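Local coordinates for probable 2-hydroxyhepta-2,4-diene-1,7-dioate isomerase (Thermus thermophilus, PDB 2DFU), which is probably a metal-binding isomerase of the fumarylacetoacetate hydrolase family, acting on 2-hydroxyhepta-2,4-diene-1,7-dioate, at residues A[204-207]-A[208-212]. Numbering follows the deposited sequence.
Sequences FSVA and EILSY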
loop_
_atom_site.group_PDB
_atom_site.type_symbol
_atom_site.label_atom_id
_atom_site.label_comp_id
_atom_site.label_asym_id
_atom_site.label_seq_id
_atom_site.Cartn_x
_atom_site.Cartn_y
_atom_site.Cartn_z
ATOM N N PHE A 204 -3.088 16.624 15.880
ATOM C CA PHE A 204 -1.704 16.230 15.639
ATOM C C PHE A 204 -1.223 17.030 14.443
ATOM O O PHE A 204 -1.874 17.045 13.394
ATOM C CB PHE A 204 -1.616 14.740 15.313
ATOM C CG PHE A 204 -2.202 13.860 16.371
ATOM C CD1 PHE A 204 -1.566 13.712 17.597
ATOM C CD2 PHE A 204 -3.409 13.203 16.152
ATOM C CE1 PHE A 204 -2.125 12.925 18.593
ATOM C CE2 PHE A 204 -3.982 12.409 17.145
ATOM C CZ PHE A 204 -3.338 12.270 18.369
ATOM N N SER A 205 -0.095 17.708 14.600
ATOM C CA SER A 205 0.456 18.492 13.509
ATOM C C SER A 205 1.000 17.550 12.431
ATOM O O SER A 205 1.191 16.350 12.662
ATOM C CB SER A 205 1.592 19.382 14.016
ATOM O OG SER A 205 2.759 18.612 14.276
ATOM N N VAL A 206 1.254 18.101 11.253
ATOM C CA VAL A 206 1.801 17.313 10.158
ATOM C C VAL A 206 3.146 16.731 10.585
ATOM O O VAL A 206 3.431 15.559 10.348
ATOM C CB VAL A 206 1.990 18.184 8.899
ATOM C CG1 VAL A 206 2.745 17.406 7.825
ATOM C CG2 VAL A 206 0.629 18.635 8.388
ATOM N N ALA A 207 3.966 17.557 11.225
ATOM C CA ALA A 207 5.278 17.119 11.681
ATOM C C ALA A 207 5.171 15.957 12.666
ATOM O O ALA A 207 5.975 15.026 12.625
ATOM C CB ALA A 207 6.020 18.285 12.317
ATOM N N GLU A 208 4.173 16.009 13.544
ATOM C CA GLU A 208 3.969 14.955 14.536
ATOM C C GLU A 208 3.467 13.668 13.884
ATOM O O GLU A 208 3.838 12.566 14.288
ATOM C CB GLU A 208 2.971 15.416 15.602
ATOM C CG GLU A 208 3.424 16.654 16.368
ATOM C CD GLU A 208 2.430 17.104 17.426
ATOM O OE1 GLU A 208 1.230 17.251 17.110
ATOM O OE2 GLU A 208 2.857 17.322 18.578
ATOM N N ILE A 209 2.613 13.814 12.876
ATOM C CA ILE A 209 2.071 12.665 12.169
ATOM C C ILE A 209 3.180 11.905 11.444
ATOM O O ILE A 209 3.300 10.689 11.586
ATOM C CB ILE A 209 1.000 13.104 11.154
ATOM C CG1 ILE A 209 -0.230 13.603 11.913
ATOM C CG2 ILE A 209 0.654 11.951 10.206
ATOM C CD1 ILE A 209 -1.303 14.201 11.033
ATOM N N LEU A 210 3.993 12.626 10.678
ATOM C CA LEU A 210 5.087 12.002 9.942
ATOM C C LEU A 210 6.062 11.340 10.901
ATOM O O LEU A 210 6.525 10.223 10.656
ATOM C CB LEU A 210 5.833 13.040 9.104
ATOM C CG LEU A 210 5.042 13.744 7.999
ATOM C CD1 LEU A 210 5.918 14.808 7.366
ATOM C CD2 LEU A 210 4.574 12.733 6.955
ATOM N N SER A 211 6.373 12.040 11.991
ATOM C CA SER A 211 7.293 11.531 13.003
ATOM C C SER A 211 6.754 10.237 13.606
ATOM O O SER A 211 7.470 9.240 13.709
ATOM C CB SER A 211 7.480 12.569 14.116
ATOM O OG SER A 211 8.282 12.057 15.165
ATOM N N TYR A 212 5.488 10.269 14.010
ATOM C CA TYR A 212 4.841 9.110 14.602
ATOM C C TYR A 212 4.931 7.910 13.666
ATOM O O TYR A 212 5.394 6.836 14.055
ATOM C CB TYR A 212 3.375 9.416 14.908
ATOM C CG TYR A 212 2.630 8.225 15.464
ATOM C CD1 TYR A 212 2.910 7.733 16.741
ATOM C CD2 TYR A 212 1.675 7.560 14.696
ATOM C CE1 TYR A 212 2.255 6.604 17.234
ATOM C CE2 TYR A 212 1.019 6.438 15.177
ATOM C CZ TYR A 212 1.311 5.964 16.445
ATOM O OH TYR A 212 0.656 4.849 16.916
#
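Ser205 and Glu208 bond to each other reciprocally in a capping box that starts helix 206-214. Glu208 OE1 accepts from Ser205 N at 2.9 Å, nearly straight at 168° and on the anti side of the carboxylate, while Ser205 OG accepts from Glu208 N at 3.1 Å. Serine suits the N-cap because its short hydroxyl, tucked by a chi1 of 74° between the two backbone branches, faces Glu208 N, one of the first-turn amides that come too early for the regular bond from a helical residue four back. With an alanine at Ser205 the hydroxyl is lost, and Glu208 N would probably be left without its side-chain cap, the box keeping only its Glu208 OE1 half. Glutamate suits the third helical position: extended beyond CG, it spans the turn back to Ser205 N, and its negative charge should interact favourably with the helix dipole. The regular ladder then begins, with Ile209 N to Ser205 O at 2.9 Å and Leu210 N to Val206 O at 3.0 Å. On the apolar side, Phe204 CB, just ahead of the cap, meets Ile209 CG1 at 3.8 Å, a hydrophobic staple flanking the box. Val206 CG1 runs alongside Leu210 CD1 at 4.1 Å, one turn on. Ile209 and Leu210 pack on Val225 of strand 224-226, Ala207 and Ser211 touch helix 130-133, and Ser211 also packs against Trp264 of the second subunit.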